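Local coordinates for hypothetical protein UNP Q5LQD5_SILPO (Silicibacter pomeroyi, PDB 2IMH) that is of unknown function but folds as a sandwich of two antiparallel sheets between helices, a layering reminiscent of the Ntn hydrolases, at residues A16-A20 against D36-M41; L163-M168 against P189-L193; T179-D183 against L196-A200. All coordinates share one frame; numbering follows the deposited sequence.

Overall arrangement
From the N terminus, interaction 1 comes first, closing a loop of 15 residues and joining strand 16-23 of the six-stranded sheet to the start of strand 40-45 in the four-stranded sheet. Interactions 2 and 3 follow and cross: the hairpin strands 165-172 and 175-182 come first, then the two ends of helix 189-200, which packs on both. Interaction 2 closes over 20 residues, holding most of that hairpin, and interaction 3 over 12, mostly the first turns of the helix. Their centres are about 9 Å apart, and backbone pairing such as Ala166 with Ile182 links them. Interaction 1 meets interaction 2 through neighbouring strands 16-23 and 165-172. Together they tie sheet to sheet and sheet to helix.

Interaction 1 (A16-A20 against D36-M41); sequences AIGGA and DLNAGM
Met41, present as selenomethionine, is bent at chi2 and chi3 (-54° at the latter), which curls its SE and CE against the backbone of Gly18 and Gly19. Ile17 holds CG1 between its backbone N and carbonyl carbon (chi1 56°), sending CD1 toward the turn at 36-40. The contact lies between the two stacked antiparallel sheets of the fold, strand 16-23 belonging to one and strand 40-45 to the other, and is held by apolar packing. Ile17 CB lies 3.9 Å from Met41 CG, the two side chains passing at a slant. Ile17 CD1 ends beside two carbonyls, 3.6 Å from both Asp36 O and Gly40 O, and Ile17 CG1 meets Leu37 CD2 at 4.0 Å. The branched isoleucine thus meets four residues of the 36-41 segment. Leu169, Leu8 and Met89 enclose Met41 further.

Glycine suits position 19 because a beta carbon there would be crowded by the methionine methyl. At the backbone angles of Gly40 a beta carbon would run into the carbonyl O of Ala39; these two residues form a classic beta bulge opposite Asp36, whose O accepts from both amides. Asp36 OD1 accepts the Asn38 amide, an Asx turn, from above its carboxylate plane, and Asp36 OD2 forms a salt bridge with Arg62. Over the glycines, Met41 CE comes to 3.5 Å from Gly18 C.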
ATOM      1  N   ALA A  16     -10.685  -6.773  -3.906  1.00 17.92           N
ATOM      2  CA  ALA A  16      -9.698  -6.364  -2.893  1.00 16.31           C
ATOM      3  C   ALA A  16      -8.980  -5.109  -3.354  1.00 15.66           C
ATOM      4  O   ALA A  16      -8.816  -4.875  -4.558  1.00 15.98           O
ATOM      5  CB  ALA A  16      -8.688  -7.459  -2.632  1.00 16.92           C
ATOM      6  N   ILE A  17      -8.549  -4.320  -2.383  1.00 14.13           N
ATOM      7  CA  ILE A  17      -7.694  -3.158  -2.640  1.00 14.66           C
ATOM      8  C   ILE A  17      -6.446  -3.318  -1.781  1.00 13.77           C
ATOM      9  O   ILE A  17      -6.482  -3.970  -0.729  1.00 13.81           O
ATOM     10  CB  ILE A  17      -8.421  -1.821  -2.361  1.00 14.60           C
ATOM     11  CG1 ILE A  17      -8.966  -1.746  -0.916  1.00 15.14           C
ATOM     12  CG2 ILE A  17      -9.506  -1.589  -3.431  1.00 15.50           C
ATOM     13  CD1 ILE A  17      -9.531  -0.360  -0.530  1.00 16.21           C
ATOM     14  N   GLY A  18      -5.334  -2.765  -2.234  1.00 14.59           N
ATOM     15  CA  GLY A  18      -4.132  -2.873  -1.423  1.00 14.51           C
ATOM     16  C   GLY A  18      -3.017  -1.950  -1.810  1.00 14.44           C
ATOM     17  O   GLY A  18      -3.134  -1.159  -2.742  1.00 13.83           O
ATOM     18  N   GLY A  19      -1.934  -2.042  -1.054  1.00 13.87           N
ATOM     19  CA  GLY A  19      -0.747  -1.249  -1.359  1.00 14.64           C
ATOM     20  C   GLY A  19       0.457  -1.866  -0.678  1.00 14.98           C
ATOM     21  O   GLY A  19       0.313  -2.711   0.223  1.00 15.93           O
ATOM     22  N   ALA A  20       1.635  -1.439  -1.107  1.00 14.46           N
ATOM     23  CA  ALA A  20       2.875  -1.897  -0.501  1.00 14.45           C
ATOM     24  C   ALA A  20       3.905  -0.807  -0.640  1.00 14.82           C
ATOM     25  O   ALA A  20       3.837  -0.009  -1.574  1.00 14.26           O
ATOM     26  CB  ALA A  20       3.343  -3.158  -1.149  1.00 15.79           C
ATOM     27  N   ASP A  36      -9.482   2.172   2.900  1.00 16.24           N
ATOM     28  CA  ASP A  36     -10.814   1.912   3.444  1.00 16.48           C
ATOM     29  C   ASP A  36     -11.684   1.384   2.317  1.00 16.34           C
ATOM     30  O   ASP A  36     -11.717   1.956   1.215  1.00 16.32           O
ATOM     31  CB  ASP A  36     -11.415   3.195   4.035  1.00 17.23           C
ATOM     32  CG  ASP A  36     -12.620   2.929   4.929  1.00 20.72           C
ATOM     33  OD1 ASP A  36     -13.447   2.044   4.608  1.00 24.72           O
ATOM     34  OD2 ASP A  36     -12.742   3.632   5.966  1.00 25.21           O
ATOM     35  N   LEU A  37     -12.347   0.258   2.575  1.00 15.85           N
ATOM     36  CA  LEU A  37     -13.209  -0.365   1.587  1.00 16.42           C
ATOM     37  C   LEU A  37     -14.385   0.517   1.173  1.00 16.46           C
ATOM     38  O   LEU A  37     -15.053   0.229   0.163  1.00 17.55           O
ATOM     39  CB  LEU A  37     -13.695  -1.728   2.081  1.00 16.29           C
ATOM     40  CG  LEU A  37     -12.619  -2.804   2.187  1.00 15.85           C
ATOM     41  CD1 LEU A  37     -13.172  -3.954   3.010  1.00 19.27           C
ATOM     42  CD2 LEU A  37     -12.205  -3.288   0.793  1.00 19.22           C
ATOM     43  N   ASN A  38     -14.600   1.610   1.903  1.00 17.05           N
ATOM     44  CA  ASN A  38     -15.618   2.568   1.507  1.00 17.58           C
ATOM     45  C   ASN A  38     -15.047   3.775   0.746  1.00 17.26           C
ATOM     46  O   ASN A  38     -15.754   4.771   0.535  1.00 17.14           O
ATOM     47  CB  ASN A  38     -16.431   3.009   2.727  1.00 19.17           C
ATOM     48  CG  ASN A  38     -15.645   3.869   3.694  1.00 20.70           C
ATOM     49  OD1 ASN A  38     -14.619   4.464   3.352  1.00 24.35           O
ATOM     50  ND2 ASN A  38     -16.134   3.947   4.931  1.00 25.30           N
ATOM     51  N   ALA A  39     -13.783   3.692   0.331  1.00 16.65           N
ATOM     52  CA  ALA A  39     -13.114   4.851  -0.254  1.00 16.31           C
ATOM     53  C   ALA A  39     -12.096   4.482  -1.345  1.00 16.27           C
ATOM     54  O   ALA A  39     -12.159   4.981  -2.486  1.00 16.66           O
ATOM     55  CB  ALA A  39     -12.423   5.660   0.857  1.00 16.63           C
ATOM     56  N   GLY A  40     -11.152   3.617  -0.996  1.00 15.63           N
ATOM     57  CA  GLY A  40      -9.982   3.372  -1.858  1.00 15.31           C
ATOM     58  C   GLY A  40      -8.702   3.327  -1.034  1.00 15.71           C
ATOM     59  O   GLY A  40      -8.752   3.047   0.174  1.00 16.24           O
HETATM   60  N   MSE A  41      -7.569   3.612  -1.681  1.00 15.44           N
HETATM   61  CA  MSE A  41      -6.250   3.520  -1.044  1.00 15.92           C
HETATM   62  C   MSE A  41      -5.516   4.846  -1.162  1.00 15.78           C
HETATM   63  O   MSE A  41      -5.727   5.599  -2.121  1.00 15.54           O
HETATM   64  CB  MSE A  41      -5.394   2.458  -1.749  1.00 16.05           C
HETATM   65  CG  MSE A  41      -5.880   1.022  -1.617  1.00 18.32           C
HETATM   66 SE   MSE A  41      -5.710   0.267   0.192  1.00 24.66          SE
HETATM   67  CE  MSE A  41      -3.782   0.613   0.481  1.00 18.93           C
TER

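Interaction 2 (L163-M168 against P189-L193); sequences LLSAAM and PIGAL
Pro189 sets its ring against the backbone that leads into strand 165-172: its CD lies 3.3 Å from Leu163 O, its CG 3.6 Å from Ser165 N, and its CB 3.7 Å from Ser165 CA. The side chain of Leu163 meets the same ring through its CB, then reaches on with CD1 to the tip of Ile190, where CD1 meets CD1 at 3.6 Å as the two side chains pass at an angle. Ala166 points at the helix, and its small CB fits over the first turn, 3.8 Å from Pro189 O; the short side chain allows the axes of strand 165-168 and helix 189-193 to approach within 7.2 Å. Leu193, one turn on, has CG anti to its backbone N (chi1 -172°), which carries CD2 to Ala166 CB at 4.0 Å and onto the Ala167 backbone. This is helix-on-sheet packing, helix 189-200 lying on a face of the six-stranded antiparallel sheet, its first turns, 189-193, running at 35° to strand 165-168. Replacing Pro189 with a glycine would probably open a gap beside Leu163 CB, Leu163 O and the Ser165 backbone, where the ring now sits.

Proline suits this first turn because it has no amide hydrogen needing an acceptor. Asn188 OD1 takes the Gly191 amide. Helix 142-155 covers Ile190 and Met168 further out. On the strand, Leu164 and Ser165 form a classic beta bulge facing Thr23. Ser165, whose CB points away from the helix, has its hydroxyl hydrogen-bonded to Ser25 O and Val28 N.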
ATOM      1  N   LEU A 163      17.306  -0.269   2.017  1.00 20.60           N
ATOM      2  CA  LEU A 163      16.003  -0.087   2.624  1.00 18.66           C
ATOM      3  C   LEU A 163      16.039  -0.552   4.077  1.00 17.45           C
ATOM      4  O   LEU A 163      16.760  -1.499   4.397  1.00 17.02           O
ATOM      5  CB  LEU A 163      14.961  -0.903   1.854  1.00 17.89           C
ATOM      6  CG  LEU A 163      14.724  -0.501   0.390  1.00 19.10           C
ATOM      7  CD1 LEU A 163      13.906  -1.546  -0.351  1.00 19.37           C
ATOM      8  CD2 LEU A 163      14.046   0.857   0.300  1.00 17.85           C
ATOM      9  N   LEU A 164      15.247   0.097   4.933  1.00 16.29           N
ATOM     10  CA  LEU A 164      15.173  -0.271   6.347  1.00 16.74           C
ATOM     11  C   LEU A 164      13.773  -0.713   6.786  1.00 16.49           C
ATOM     12  O   LEU A 164      13.635  -1.361   7.836  1.00 17.28           O
ATOM     13  CB  LEU A 164      15.650   0.870   7.259  1.00 17.15           C
ATOM     14  CG  LEU A 164      17.131   1.254   7.200  1.00 18.84           C
ATOM     15  CD1 LEU A 164      17.375   2.399   8.194  1.00 20.21           C
ATOM     16  CD2 LEU A 164      18.020   0.020   7.488  1.00 21.13           C
ATOM     17  N   SER A 165      12.744  -0.369   6.008  1.00 15.41           N
ATOM     18  CA  SER A 165      11.369  -0.811   6.354  1.00 15.32           C
ATOM     19  C   SER A 165      10.533  -1.131   5.122  1.00 15.32           C
ATOM     20  O   SER A 165      10.778  -0.611   4.024  1.00 14.18           O
ATOM     21  CB  SER A 165      10.672   0.219   7.245  1.00 15.29           C
ATOM     22  OG  SER A 165      10.385   1.436   6.542  1.00 15.54           O
ATOM     23  N   ALA A 166       9.548  -1.997   5.301  1.00 15.02           N
ATOM     24  CA  ALA A 166       8.649  -2.381   4.219  1.00 15.11           C
ATOM     25  C   ALA A 166       7.303  -2.707   4.838  1.00 14.96           C
ATOM     26  O   ALA A 166       7.225  -3.071   6.020  1.00 14.90           O
ATOM     27  CB  ALA A 166       9.194  -3.609   3.466  1.00 15.23           C
ATOM     28  N   ALA A 167       6.237  -2.558   4.050  1.00 14.78           N
ATOM     29  CA  ALA A 167       4.902  -2.887   4.525  1.00 14.33           C
ATOM     30  C   ALA A 167       3.950  -3.223   3.391  1.00 14.79           C
ATOM     31  O   ALA A 167       4.178  -2.851   2.228  1.00 13.67           O
ATOM     32  CB  ALA A 167       4.332  -1.743   5.330  1.00 14.38           C
HETATM   33  N   MSE A 168       2.857  -3.876   3.773  1.00 15.44           N
HETATM   34  CA  MSE A 168       1.764  -4.164   2.857  0.50 18.37           C
HETATM   35  C   MSE A 168       0.461  -3.976   3.607  1.00 16.47           C
HETATM   36  O   MSE A 168       0.399  -4.171   4.828  1.00 15.88           O
HETATM   37  CB  MSE A 168       1.844  -5.602   2.328  0.50 17.96           C
HETATM   38  CG  MSE A 168       0.921  -5.891   1.146  0.50 21.49           C
HETATM   39 SE   MSE A 168       1.429  -7.517   0.173  0.50 29.34          SE
HETATM   40  CE  MSE A 168       3.176  -6.883  -0.388  0.50 27.70           C
ATOM     41  N   PRO A 189      14.404  -5.629   4.610  1.00 17.00           N
ATOM     42  CA  PRO A 189      13.033  -5.545   5.097  1.00 15.84           C
ATOM     43  C   PRO A 189      12.055  -6.203   4.114  1.00 15.59           C
ATOM     44  O   PRO A 189      11.060  -6.768   4.550  1.00 15.69           O
ATOM     45  CB  PRO A 189      12.805  -4.033   5.258  1.00 16.69           C
ATOM     46  CG  PRO A 189      13.738  -3.418   4.265  1.00 16.30           C
ATOM     47  CD  PRO A 189      14.957  -4.296   4.317  1.00 16.96           C
ATOM     48  N   ILE A 190      12.324  -6.163   2.813  1.00 15.14           N
ATOM     49  CA  ILE A 190      11.379  -6.792   1.873  1.00 15.88           C
ATOM     50  C   ILE A 190      11.337  -8.316   2.082  1.00 16.45           C
ATOM     51  O   ILE A 190      10.257  -8.920   2.102  1.00 16.98           O
ATOM     52  CB  ILE A 190      11.645  -6.436   0.391  1.00 15.91           C
ATOM     53  CG1 ILE A 190      11.574  -4.917   0.185  1.00 16.28           C
ATOM     54  CG2 ILE A 190      10.642  -7.174  -0.487  1.00 14.64           C
ATOM     55  CD1 ILE A 190      11.943  -4.468  -1.242  1.00 15.84           C
ATOM     56  N   GLY A 191      12.513  -8.920   2.257  1.00 16.95           N
ATOM     57  CA  GLY A 191      12.608 -10.365   2.522  1.00 17.21           C
ATOM     58  C   GLY A 191      11.868 -10.724   3.795  1.00 17.04           C
ATOM     59  O   GLY A 191      11.151 -11.754   3.869  1.00 17.20           O
ATOM     60  N   ALA A 192      12.034  -9.877   4.802  1.00 16.44           N
ATOM     61  CA  ALA A 192      11.391 -10.129   6.089  1.00 16.40           C
ATOM     62  C   ALA A 192       9.869 -10.004   5.953  1.00 16.64           C
ATOM     63  O   ALA A 192       9.114 -10.748   6.598  1.00 17.35           O
ATOM     64  CB  ALA A 192      11.931  -9.192   7.154  1.00 16.11           C
ATOM     65  N   LEU A 193       9.431  -9.053   5.122  1.00 16.78           N
ATOM     66  CA  LEU A 193       8.013  -8.912   4.800  1.00 16.70           C
ATOM     67  C   LEU A 193       7.459 -10.161   4.143  1.00 17.30           C
ATOM     68  O   LEU A 193       6.383 -10.605   4.510  1.00 16.92           O
ATOM     69  CB  LEU A 193       7.764  -7.706   3.889  1.00 16.96           C
ATOM     70  CG  LEU A 193       6.293  -7.339   3.641  1.00 16.24           C
ATOM     71  CD1 LEU A 193       5.529  -7.048   4.925  1.00 17.31           C
ATOM     72  CD2 LEU A 193       6.245  -6.120   2.689  1.00 16.85           C
TER

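Interaction 3 (T179-D183 against L196-A200); sequences TLRID and LYQKA
Leu180 and Tyr197 mark the closest backbone approach, 7.0 Å between their CA atoms, where strand 179-182 and helix segment 196-200 run in roughly opposite senses, at 147°. The strand is an outermost one of the six-stranded antiparallel sheet, and the end of helix 189-200 packs on its face, so this is helix-on-sheet packing near the border of the fold. The axes of strand 179-182 and helix 196-200 come no closer than 9.5 Å, a spacing filled by leucines from both sides.

Leu180 carries the contact. With CG anti to its carbonyl carbon (chi1 -55°), it spreads its two methyls along the helix: CD1 reaches Tyr197 CA at 3.8 Å and lies at the edge of the tyrosine ring, near its plane, while CD2 meets Ala200 CB at 3.8 Å. The forked leucine therefore grips two residues nearly one turn apart, and alanine suits position 200 because its lone methyl accepts CD2 closely. Leu196 answers from the helix. Its CD2 lies 3.9 Å from Leu180 CB and also rests on the Arg181 backbone; beyond this it reaches Ile182 CD1 at 4.0 Å, where the two side chains lie alongside, pointing opposite ways. Tyr197 turns its ring toward helix 142-155, touching Glu143, Arg144 and Leu147, and so joins this helix to its neighbour.

Alternation along the strand sends Arg181 away from the helix, as befits a charged residue beside an apolar seam. Arg181 holds Asp183 through NE and NH2, one to each carboxylate oxygen, a bidentate salt bridge. Asp183 OD1 uses its syn lone pair for Arg181 NE at 2.9 Å, nearly in the guanidinium plane, whereas the salt bridge from Arg181 NH2 to Asp183 OD2, 2.8 Å, is less flat, the oxygen lying out of that plane.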
ATOM      1  N   THR A 179      -2.604  -6.392   7.423  1.00 16.45           N
ATOM      2  CA  THR A 179      -1.677  -5.286   7.620  1.00 16.59           C
ATOM      3  C   THR A 179      -0.368  -5.908   8.129  1.00 16.41           C
ATOM      4  O   THR A 179      -0.333  -6.491   9.212  1.00 16.50           O
ATOM      5  CB  THR A 179      -2.216  -4.212   8.605  1.00 17.24           C
ATOM      6  OG1 THR A 179      -1.116  -3.414   9.046  1.00 17.53           O
ATOM      7  CG2 THR A 179      -2.863  -4.846   9.855  1.00 17.63           C
ATOM      8  N   LEU A 180       0.682  -5.798   7.315  1.00 16.57           N
ATOM      9  CA  LEU A 180       1.953  -6.473   7.582  1.00 15.76           C
ATOM     10  C   LEU A 180       3.053  -5.438   7.536  1.00 15.81           C
ATOM     11  O   LEU A 180       3.273  -4.799   6.488  1.00 15.48           O
ATOM     12  CB  LEU A 180       2.227  -7.559   6.535  1.00 15.94           C
ATOM     13  CG  LEU A 180       1.104  -8.598   6.397  1.00 15.44           C
ATOM     14  CD1 LEU A 180       1.381  -9.575   5.253  1.00 16.39           C
ATOM     15  CD2 LEU A 180       0.822  -9.311   7.715  1.00 16.57           C
ATOM     16  N   ARG A 181       3.733  -5.272   8.667  1.00 15.85           N
ATOM     17  CA  ARG A 181       4.754  -4.235   8.789  1.00 15.47           C
ATOM     18  C   ARG A 181       6.077  -4.773   9.281  1.00 15.68           C
ATOM     19  O   ARG A 181       6.134  -5.499  10.280  1.00 16.24           O
ATOM     20  CB  ARG A 181       4.262  -3.103   9.693  1.00 15.36           C
ATOM     21  CG  ARG A 181       3.298  -2.171   8.947  1.00 16.86           C
ATOM     22  CD  ARG A 181       2.652  -1.161   9.839  1.00 16.77           C
ATOM     23  NE  ARG A 181       3.598  -0.413  10.665  1.00 16.03           N
ATOM     24  CZ  ARG A 181       3.210   0.552  11.495  1.00 17.02           C
ATOM     25  NH1 ARG A 181       1.921   0.878  11.560  1.00 15.02           N
ATOM     26  NH2 ARG A 181       4.093   1.189  12.247  1.00 17.92           N
ATOM     27  N   ILE A 182       7.126  -4.445   8.534  1.00 15.14           N
ATOM     28  CA  ILE A 182       8.501  -4.548   9.011  1.00 15.35           C
ATOM     29  C   ILE A 182       8.966  -3.117   9.220  1.00 15.26           C
ATOM     30  O   ILE A 182       9.269  -2.409   8.256  1.00 15.40           O
ATOM     31  CB  ILE A 182       9.415  -5.261   7.972  1.00 15.57           C
ATOM     32  CG1 ILE A 182       8.840  -6.637   7.560  1.00 16.43           C
ATOM     33  CG2 ILE A 182      10.846  -5.390   8.507  1.00 15.76           C
ATOM     34  CD1 ILE A 182       8.702  -7.644   8.699  1.00 16.96           C
ATOM     35  N   ASP A 183       8.971  -2.666  10.473  1.00 14.87           N
ATOM     36  CA  ASP A 183       9.223  -1.240  10.745  1.00 15.32           C
ATOM     37  C   ASP A 183      10.716  -0.924  10.792  1.00 16.23           C
ATOM     38  O   ASP A 183      11.123   0.243  10.668  1.00 15.85           O
ATOM     39  CB  ASP A 183       8.551  -0.816  12.055  1.00 14.94           C
ATOM     40  CG  ASP A 183       7.061  -0.524  11.890  1.00 16.16           C
ATOM     41  OD1 ASP A 183       6.522  -0.600  10.753  1.00 14.92           O
ATOM     42  OD2 ASP A 183       6.423  -0.237  12.931  1.00 17.46           O
ATOM     43  N   LEU A 196       6.964 -12.802   6.689  1.00 16.34           N
ATOM     44  CA  LEU A 196       5.807 -12.488   7.524  1.00 16.14           C
ATOM     45  C   LEU A 196       4.516 -12.789   6.780  1.00 15.79           C
ATOM     46  O   LEU A 196       3.561 -13.335   7.351  1.00 15.56           O
ATOM     47  CB  LEU A 196       5.854 -11.012   7.957  1.00 16.61           C
ATOM     48  CG  LEU A 196       4.639 -10.431   8.699  1.00 15.10           C
ATOM     49  CD1 LEU A 196       4.312 -11.208   9.979  1.00 15.87           C
ATOM     50  CD2 LEU A 196       4.928  -8.983   9.010  1.00 17.04           C
ATOM     51  N   TYR A 197       4.489 -12.429   5.500  1.00 15.68           N
ATOM     52  CA  TYR A 197       3.342 -12.719   4.645  1.00 15.76           C
ATOM     53  C   TYR A 197       3.020 -14.224   4.603  1.00 16.22           C
ATOM     54  O   TYR A 197       1.855 -14.608   4.739  1.00 16.30           O
ATOM     55  CB  TYR A 197       3.561 -12.146   3.233  1.00 17.19           C
ATOM     56  CG  TYR A 197       2.560 -12.697   2.254  1.00 17.10           C
ATOM     57  CD1 TYR A 197       1.272 -12.178   2.182  1.00 20.34           C
ATOM     58  CD2 TYR A 197       2.896 -13.762   1.419  1.00 19.12           C
ATOM     59  CE1 TYR A 197       0.331 -12.703   1.287  1.00 21.00           C
ATOM     60  CE2 TYR A 197       1.968 -14.290   0.516  1.00 21.11           C
ATOM     61  CZ  TYR A 197       0.692 -13.753   0.465  1.00 21.31           C
ATOM     62  OH  TYR A 197      -0.223 -14.276  -0.421  1.00 25.79           O
ATOM     63  N   GLN A 198       4.034 -15.067   4.428  1.00 16.01           N
ATOM     64  CA  GLN A 198       3.792 -16.506   4.398  0.50 16.32           C
ATOM     65  C   GLN A 198       3.220 -16.994   5.721  1.00 16.50           C
ATOM     66  O   GLN A 198       2.272 -17.805   5.743  1.00 17.37           O
ATOM     67  CB  GLN A 198       5.053 -17.287   4.023  0.50 16.24           C
ATOM     68  CG  GLN A 198       5.569 -17.018   2.602  0.50 16.39           C
ATOM     69  CD  GLN A 198       4.526 -17.210   1.511  0.50 15.92           C
ATOM     70  OE1 GLN A 198       4.577 -16.535   0.484  0.50 21.27           O
ATOM     71  NE2 GLN A 198       3.583 -18.125   1.720  0.50 15.45           N
ATOM     72  N   LYS A 199       3.764 -16.492   6.820  1.00 15.87           N
ATOM     73  CA  LYS A 199       3.287 -16.894   8.132  1.00 16.54           C
ATOM     74  C   LYS A 199       1.847 -16.427   8.373  1.00 15.81           C
ATOM     75  O   LYS A 199       1.066 -17.124   9.020  1.00 16.08           O
ATOM     76  CB  LYS A 199       4.221 -16.371   9.217  1.00 16.97           C
ATOM     77  CG  LYS A 199       5.529 -17.163   9.310  1.00 17.85           C
ATOM     78  CD  LYS A 199       6.484 -16.547  10.338  1.00 19.21           C
ATOM     79  CE  LYS A 199       7.728 -17.432  10.573  1.00 19.71           C
ATOM     80  NZ  LYS A 199       8.613 -17.631   9.393  1.00 21.06           N
ATOM     81  N   ALA A 200       1.505 -15.257   7.826  1.00 15.54           N
ATOM     82  CA  ALA A 200       0.214 -14.634   8.107  1.00 16.00           C
ATOM     83  C   ALA A 200      -0.912 -15.191   7.239  1.00 16.08           C
ATOM     84  O   ALA A 200      -2.102 -14.891   7.470  1.00 17.24           O
ATOM     85  CB  ALA A 200       0.310 -13.103   7.977  1.00 16.39           C
TER